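Hypoxanthine-guanine phosphoribosyltransferase (HGPRT) (Schistosoma mansoni, PDB 5IPF) catalyses the reversible transfer of a phosphoribosyl group between pyrophosphate and hypoxanthine or guanine, giving IMP or GMP in purine salvage. Local coordinates at residues V30-S35 and Y56-N61; V76-A81 and S182-S187. All blocks are in the same frame, centred on the assembly; numbering follows the deposited sequence.

Contact 1: residues V30-S35 and Y56-N61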
ATOM      1  N   VAL A  30       7.325  20.751   1.627  1.00 48.84           N
ATOM      2  CA  VAL A  30       8.605  20.199   2.056  1.00 48.27           C
ATOM      3  C   VAL A  30       9.702  20.757   1.160  1.00 39.68           C
ATOM      4  O   VAL A  30       9.604  20.696  -0.069  1.00 34.68           O
ATOM      5  CB  VAL A  30       8.580  18.663   2.003  1.00 45.45           C
ATOM      6  CG1 VAL A  30       9.887  18.087   2.517  1.00 32.11           C
ATOM      7  CG2 VAL A  30       7.400  18.116   2.790  1.00 35.51           C
ATOM      8  N   VAL A  31      10.745  21.310   1.771  1.00 44.38           N
ATOM      9  CA  VAL A  31      11.849  21.934   1.050  1.00 42.86           C
ATOM     10  C   VAL A  31      13.049  21.003   1.103  1.00 42.58           C
ATOM     11  O   VAL A  31      13.508  20.632   2.189  1.00 47.50           O
ATOM     12  CB  VAL A  31      12.197  23.313   1.630  1.00 42.02           C
ATOM     13  CG1 VAL A  31      13.394  23.906   0.904  1.00 59.86           C
ATOM     14  CG2 VAL A  31      11.000  24.247   1.539  1.00 42.49           C
ATOM     15  N   ILE A  32      13.551  20.623  -0.068  1.00 44.13           N
ATOM     16  CA  ILE A  32      14.749  19.803  -0.194  1.00 42.72           C
ATOM     17  C   ILE A  32      15.896  20.762  -0.475  1.00 37.22           C
ATOM     18  O   ILE A  32      16.067  21.227  -1.605  1.00 37.74           O
ATOM     19  CB  ILE A  32      14.602  18.749  -1.293  1.00 46.92           C
ATOM     20  CG1 ILE A  32      13.535  17.728  -0.901  1.00 32.84           C
ATOM     21  CG2 ILE A  32      15.932  18.063  -1.562  1.00 38.18           C
ATOM     22  CD1 ILE A  32      13.224  16.727  -1.978  1.00 48.18           C
ATOM     23  N   GLU A  33      16.681  21.068   0.556  1.00 38.46           N
ATOM     24  CA  GLU A  33      17.691  22.111   0.452  1.00 51.36           C
ATOM     25  C   GLU A  33      18.774  21.724  -0.553  1.00 50.96           C
ATOM     26  O   GLU A  33      18.938  20.556  -0.919  1.00 42.10           O
ATOM     27  CB  GLU A  33      18.315  22.387   1.820  1.00 53.11           C
ATOM     28  N   ASP A  34      19.521  22.737  -1.005  1.00 51.23           N
ATOM     29  CA  ASP A  34      20.586  22.492  -1.972  1.00 56.34           C
ATOM     30  C   ASP A  34      21.696  21.629  -1.383  1.00 44.79           C
ATOM     31  O   ASP A  34      22.421  20.961  -2.130  1.00 44.63           O
ATOM     32  CB  ASP A  34      21.159  23.818  -2.475  1.00 66.68           C
ATOM     33  CG  ASP A  34      20.155  24.625  -3.281  1.00 77.44           C
ATOM     34  OD1 ASP A  34      19.261  24.021  -3.915  1.00 81.72           O
ATOM     35  OD2 ASP A  34      20.263  25.870  -3.284  1.00 75.90           O
ATOM     36  N   SER A  35      21.848  21.620  -0.058  1.00 44.66           N
ATOM     37  CA  SER A  35      22.885  20.794   0.548  1.00 52.71           C
ATOM     38  C   SER A  35      22.567  19.307   0.473  1.00 59.92           C
ATOM     39  O   SER A  35      23.471  18.485   0.655  1.00 61.57           O
ATOM     40  CB  SER A  35      23.102  21.199   2.005  1.00 46.58           C
ATOM     41  N   TYR A  56      21.447   9.770  -8.244  1.00 66.85           N
ATOM     42  CA  TYR A  56      20.934   9.360  -6.943  1.00 61.07           C
ATOM     43  C   TYR A  56      19.415   9.459  -6.945  1.00 58.89           C
ATOM     44  O   TYR A  56      18.801   9.932  -7.903  1.00 57.01           O
ATOM     45  CB  TYR A  56      21.540  10.193  -5.809  1.00 44.33           C
ATOM     46  CG  TYR A  56      21.465  11.692  -6.001  1.00 44.40           C
ATOM     47  CD1 TYR A  56      20.309  12.399  -5.692  1.00 44.00           C
ATOM     48  CD2 TYR A  56      22.562  12.404  -6.467  1.00 59.27           C
ATOM     49  CE1 TYR A  56      20.243  13.772  -5.855  1.00 50.58           C
ATOM     50  CE2 TYR A  56      22.509  13.777  -6.633  1.00 66.21           C
ATOM     51  CZ  TYR A  56      21.347  14.457  -6.325  1.00 63.46           C
ATOM     52  OH  TYR A  56      21.293  15.822  -6.493  1.00 63.91           O
ATOM     53  N   VAL A  57      18.817   8.989  -5.859  1.00 38.59           N
ATOM     54  CA  VAL A  57      17.376   9.087  -5.658  1.00 36.81           C
ATOM     55  C   VAL A  57      17.087  10.355  -4.871  1.00 35.55           C
ATOM     56  O   VAL A  57      17.674  10.580  -3.807  1.00 35.59           O
ATOM     57  CB  VAL A  57      16.839   7.851  -4.920  1.00 46.06           C
ATOM     58  CG1 VAL A  57      15.353   8.007  -4.657  1.00 34.77           C
ATOM     59  CG2 VAL A  57      17.122   6.589  -5.716  1.00 39.93           C
ATOM     60  N   LEU A  58      16.186  11.189  -5.393  1.00 34.75           N
ATOM     61  CA  LEU A  58      15.841  12.433  -4.710  1.00 33.91           C
ATOM     62  C   LEU A  58      14.666  12.234  -3.754  1.00 32.48           C
ATOM     63  O   LEU A  58      14.786  12.493  -2.553  1.00 34.44           O
ATOM     64  CB  LEU A  58      15.531  13.533  -5.732  1.00 34.20           C
ATOM     65  CG  LEU A  58      15.577  14.945  -5.138  1.00 38.85           C
ATOM     66  CD1 LEU A  58      16.990  15.281  -4.677  1.00 35.34           C
ATOM     67  CD2 LEU A  58      15.066  15.986  -6.122  1.00 36.38           C
ATOM     68  N   ILE A  59      13.529  11.778  -4.271  1.00 34.72           N
ATOM     69  CA  ILE A  59      12.358  11.523  -3.435  1.00 31.28           C
ATOM     70  C   ILE A  59      11.898  10.084  -3.641  1.00 30.79           C
ATOM     71  O   ILE A  59      11.437   9.733  -4.738  1.00 31.10           O
ATOM     72  CB  ILE A  59      11.220  12.510  -3.742  1.00 31.56           C
ATOM     73  CG1 ILE A  59      11.751  13.942  -3.808  1.00 32.66           C
ATOM     74  CG2 ILE A  59      10.141  12.418  -2.677  1.00 30.68           C
ATOM     75  CD1 ILE A  59      10.675  14.981  -4.020  1.00 30.25           C
ATOM     76  N   PRO A  60      12.016   9.220  -2.635  1.00 30.83           N
ATOM     77  CA  PRO A  60      11.488   7.858  -2.769  1.00 31.16           C
ATOM     78  C   PRO A  60       9.973   7.860  -2.909  1.00 30.38           C
ATOM     79  O   PRO A  60       9.284   8.781  -2.463  1.00 29.52           O
ATOM     80  CB  PRO A  60      11.930   7.173  -1.471  1.00 31.54           C
ATOM     81  CG  PRO A  60      13.112   7.964  -1.015  1.00 36.27           C
ATOM     82  CD  PRO A  60      12.819   9.382  -1.411  1.00 31.08           C
ATOM     83  N   ASN A  61       9.461   6.797  -3.534  1.00 30.98           N
ATOM     84  CA  ASN A  61       8.037   6.713  -3.851  1.00 31.38           C
ATOM     85  C   ASN A  61       7.178   6.793  -2.590  1.00 29.85           C
ATOM     86  O   ASN A  61       6.222   7.582  -2.515  1.00 42.31           O
ATOM     87  CB  ASN A  61       7.779   5.415  -4.621  1.00 31.85           C
ATOM     88  CG  ASN A  61       6.324   5.222  -4.975  1.00 42.49           C
ATOM     89  OD1 ASN A  61       5.542   4.723  -4.168  1.00 39.78           O
ATOM     90  ND2 ASN A  61       5.954   5.604  -6.192  1.00 49.36           N
TER
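I32 reaches across to the chain at L58 and I59 with two different branches. The longer one does the closer work: CD1 of I32 lies 3.6 Å from CG1 of I59 and 3.7 Å from CD1 of I59, so a single methyl rests against the outer half of the other isoleucine, and the two side chains pass each other at a slant. The shorter branch, CG2 of I32, comes within 4.3 Å of CD1 of L58. Having CG1 beside its backbone N (chi1 -67°) and the chain extended beyond it (chi2 174°), I32 can serve both neighbours at once. A beta-branched residue suits this place, since its methyl and its ethyl leave in different directions.

The same CD1 of L58 also meets the edge of the Y56 ring, in its plane, 3.8 Å from CE1 of Y56. What brings L58 and I59 side by side is a classic beta bulge: both face I230 on strand 230-233, and the chain turns a corner at L58. P60 follows as the N-cap residue of helix 61-81. Around the trio, P209 packs on I32, V208 on L58, and F206 and I64 on I59.

All three touching residues are buried and no hydrogen bond crosses between the segments. The join between them is apolar, and it links the main parallel sheet to the small antiparallel one, consistent with the packing of hood on core in type I phosphoribosyltransferases. Dispersion contacts between branched aliphatic chains have no fixed direction, so position comes from the backbone bonds of each segment to its own sheet, V30 and I32 to E207 and L58 to I230.

Contact 2: residues V76-A81 and S182-S187; sequences VDYYEA and SVKVAS
The hydroxyl oxygen of Y78 meets the far end of K184: OH of Y78 is 3.8 Å from CE of K184 and 4.1 Å from its NZ, a polar neighbourhood too long for a hydrogen bond. Nearer the strand, OH of Y79 lies 3.8 Å from CB of K184. One lysine thus passes both tyrosine hydroxyls, its first carbon beside Y79 and its last beside Y78. The bend at chi2 (64°) makes this possible, for it turns an otherwise extended chain across the ends of the two rings; Y78 and K184 cross at about a right angle.

The rings also meet each other. CD2 of Y78 sits 3.7 Å above the plane of the Y79 ring, towards its rim, while CD2 of Y79 lies at the edge of the Y78 ring. The end of helix 61-81 lies over one face of the parallel sheet of the phosphoribosyltransferase fold. On that sheet K184 is bonded through its backbone to V155 and V157, and its CB is directed toward the helix. The alternate residues V183 and V185 point away, to helix 166-175 on the opposite face, as suits valines in a sheet covered on both sides.

Long side chains fit here because the nearest CA atoms, those of Y79 and S182, are 10.6 Å apart. Y79 is buried and also packs on L156, whereas Y78 is exposed and K184 partly so; the lysine side chain also touches D202, while its CB and CE lie against the two hydroxyls.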
ATOM      1  N   VAL A  76      -8.943  18.604   0.613  1.00 54.23           N
ATOM      2  CA  VAL A  76     -10.318  18.247   0.955  1.00 38.91           C
ATOM      3  C   VAL A  76     -10.935  19.302   1.863  1.00 41.04           C
ATOM      4  O   VAL A  76     -12.026  19.816   1.586  1.00 55.93           O
ATOM      5  CB  VAL A  76     -10.377  16.847   1.589  1.00 51.95           C
ATOM      6  CG1 VAL A  76     -11.708  16.649   2.300  1.00 40.00           C
ATOM      7  CG2 VAL A  76     -10.201  15.792   0.521  1.00 36.89           C
ATOM      8  N   ASP A  77     -10.249  19.657   2.954  1.00 41.27           N
ATOM      9  CA  ASP A  77     -10.869  20.617   3.863  1.00 61.77           C
ATOM     10  C   ASP A  77     -10.873  22.037   3.302  1.00 55.45           C
ATOM     11  O   ASP A  77     -11.678  22.860   3.757  1.00 57.46           O
ATOM     12  CB  ASP A  77     -10.214  20.579   5.251  1.00 60.63           C
ATOM     13  CG  ASP A  77      -8.712  20.707   5.207  1.00 61.28           C
ATOM     14  OD1 ASP A  77      -8.196  21.481   4.379  1.00 67.66           O
ATOM     15  OD2 ASP A  77      -8.042  20.032   6.020  1.00 66.90           O
ATOM     16  N   TYR A  78     -10.025  22.344   2.315  1.00 43.80           N
ATOM     17  CA  TYR A  78     -10.204  23.598   1.590  1.00 45.34           C
ATOM     18  C   TYR A  78     -11.515  23.586   0.812  1.00 47.54           C
ATOM     19  O   TYR A  78     -12.359  24.475   0.973  1.00 55.48           O
ATOM     20  CB  TYR A  78      -9.035  23.866   0.641  1.00 47.75           C
ATOM     21  CG  TYR A  78      -9.303  25.062  -0.252  1.00 50.21           C
ATOM     22  CD1 TYR A  78      -9.083  26.355   0.205  1.00 53.19           C
ATOM     23  CD2 TYR A  78      -9.803  24.900  -1.539  1.00 45.68           C
ATOM     24  CE1 TYR A  78      -9.342  27.454  -0.598  1.00 60.51           C
ATOM     25  CE2 TYR A  78     -10.068  25.991  -2.347  1.00 60.35           C
ATOM     26  CZ  TYR A  78      -9.834  27.266  -1.874  1.00 64.27           C
ATOM     27  OH  TYR A  78     -10.094  28.354  -2.679  1.00 52.03           O
ATOM     28  N   TYR A  79     -11.697  22.579  -0.048  1.00 44.93           N
ATOM     29  CA  TYR A  79     -12.908  22.514  -0.860  1.00 46.17           C
ATOM     30  C   TYR A  79     -14.162  22.244  -0.042  1.00 47.82           C
ATOM     31  O   TYR A  79     -15.266  22.352  -0.585  1.00 49.43           O
ATOM     32  CB  TYR A  79     -12.759  21.450  -1.947  1.00 44.42           C
ATOM     33  CG  TYR A  79     -11.904  21.894  -3.110  1.00 43.82           C
ATOM     34  CD1 TYR A  79     -12.452  22.618  -4.162  1.00 45.54           C
ATOM     35  CD2 TYR A  79     -10.549  21.598  -3.155  1.00 41.83           C
ATOM     36  CE1 TYR A  79     -11.675  23.030  -5.226  1.00 50.98           C
ATOM     37  CE2 TYR A  79      -9.763  22.007  -4.216  1.00 41.56           C
ATOM     38  CZ  TYR A  79     -10.331  22.720  -5.248  1.00 45.39           C
ATOM     39  OH  TYR A  79      -9.552  23.128  -6.306  1.00 43.40           O
ATOM     40  N   GLU A  80     -14.027  21.895   1.238  1.00 54.63           N
ATOM     41  CA  GLU A  80     -15.182  21.763   2.115  1.00 61.11           C
ATOM     42  C   GLU A  80     -15.438  23.010   2.949  1.00 72.61           C
ATOM     43  O   GLU A  80     -16.585  23.244   3.349  1.00 81.12           O
ATOM     44  CB  GLU A  80     -15.014  20.561   3.052  1.00 64.04           C
ATOM     45  CG  GLU A  80     -16.303  20.150   3.742  1.00 77.52           C
ATOM     46  CD  GLU A  80     -16.067  19.498   5.085  1.00 83.20           C
ATOM     47  OE1 GLU A  80     -14.891  19.276   5.441  1.00 85.11           O
ATOM     48  OE2 GLU A  80     -17.061  19.214   5.787  1.00 86.80           O
ATOM     49  N   ALA A  81     -14.404  23.814   3.214  1.00 61.39           N
ATOM     50  CA  ALA A  81     -14.608  25.054   3.954  1.00 70.79           C
ATOM     51  C   ALA A  81     -15.473  26.041   3.180  1.00 81.58           C
ATOM     52  O   ALA A  81     -16.208  26.830   3.787  1.00 90.57           O
ATOM     53  CB  ALA A  81     -13.260  25.688   4.298  1.00 54.76           C
ATOM     54  N   SER A 182     -13.722  28.450 -10.230  1.00 86.45           N
ATOM     55  CA  SER A 182     -12.410  28.547  -9.605  1.00 80.75           C
ATOM     56  C   SER A 182     -11.437  27.659 -10.365  1.00 76.55           C
ATOM     57  O   SER A 182     -11.811  26.581 -10.835  1.00 71.34           O
ATOM     58  CB  SER A 182     -12.462  28.136  -8.128  1.00 71.73           C
ATOM     59  N   VAL A 183     -10.196  28.123 -10.489  1.00 60.94           N
ATOM     60  CA  VAL A 183      -9.120  27.366 -11.123  1.00 58.39           C
ATOM     61  C   VAL A 183      -7.932  27.377 -10.171  1.00 55.00           C
ATOM     62  O   VAL A 183      -7.317  28.428  -9.952  1.00 55.94           O
ATOM     63  CB  VAL A 183      -8.726  27.940 -12.492  1.00 61.22           C
ATOM     64  CG1 VAL A 183      -7.502  27.218 -13.036  1.00 58.66           C
ATOM     65  CG2 VAL A 183      -9.886  27.832 -13.467  1.00 71.58           C
ATOM     66  N   LYS A 184      -7.616  26.218  -9.599  1.00 53.07           N
ATOM     67  CA  LYS A 184      -6.467  26.053  -8.722  1.00 51.09           C
ATOM     68  C   LYS A 184      -5.553  24.971  -9.284  1.00 50.74           C
ATOM     69  O   LYS A 184      -5.949  24.181 -10.144  1.00 55.83           O
ATOM     70  CB  LYS A 184      -6.896  25.704  -7.290  1.00 59.56           C
ATOM     71  CG  LYS A 184      -6.984  26.906  -6.354  1.00 73.22           C
ATOM     72  CD  LYS A 184      -8.056  27.892  -6.793  1.00 78.38           C
ATOM     73  CE  LYS A 184      -8.129  29.086  -5.855  1.00 82.46           C
ATOM     74  NZ  LYS A 184      -9.165  30.066  -6.287  1.00 82.21           N
ATOM     75  N   VAL A 185      -4.315  24.946  -8.793  1.00 48.80           N
ATOM     76  CA  VAL A 185      -3.276  24.071  -9.324  1.00 47.69           C
ATOM     77  C   VAL A 185      -2.643  23.289  -8.183  1.00 52.98           C
ATOM     78  O   VAL A 185      -2.314  23.862  -7.138  1.00 61.57           O
ATOM     79  CB  VAL A 185      -2.193  24.861 -10.083  1.00 50.21           C
ATOM     80  CG1 VAL A 185      -1.016  23.954 -10.411  1.00 49.42           C
ATOM     81  CG2 VAL A 185      -2.772  25.481 -11.343  1.00 51.64           C
ATOM     82  N   ALA A 186      -2.460  21.988  -8.391  1.00 45.95           N
ATOM     83  CA  ALA A 186      -1.713  21.132  -7.474  1.00 43.86           C
ATOM     84  C   ALA A 186      -0.510  20.581  -8.229  1.00 40.70           C
ATOM     85  O   ALA A 186      -0.670  19.803  -9.175  1.00 34.09           O
ATOM     86  CB  ALA A 186      -2.589  20.006  -6.929  1.00 48.97           C
ATOM     87  N   SER A 187       0.689  20.990  -7.818  1.00 35.37           N
ATOM     88  CA  SER A 187       1.931  20.564  -8.446  1.00 32.52           C
ATOM     89  C   SER A 187       2.732  19.738  -7.453  1.00 36.54           C
ATOM     90  O   SER A 187       2.954  20.171  -6.316  1.00 29.90           O
ATOM     91  CB  SER A 187       2.759  21.763  -8.921  1.00 50.27           C
ATOM     92  OG  SER A 187       3.993  21.344  -9.476  1.00 51.07           O
TER

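In the fold
Contacts 1 and 2 lie near the two ends of helix 61-81: the segment 56-61 leads into its start, and 76-81 is its last turn. Their centres are about 25 Å apart and their nearest atoms about 9 Å, so they do not touch. The sheet is the second tie, because strands 30-31 and 182-187 both pair with strand 203-208. The side chain of L58 in contact 1 is about 9 Å from bound IMP. Strand 182-187 pairs with strand 154-159, which ends at pocket residue E159, with D160, I161 and D163 to T167 following, while the antiparallel sheet of contact 1 includes pocket residue V213.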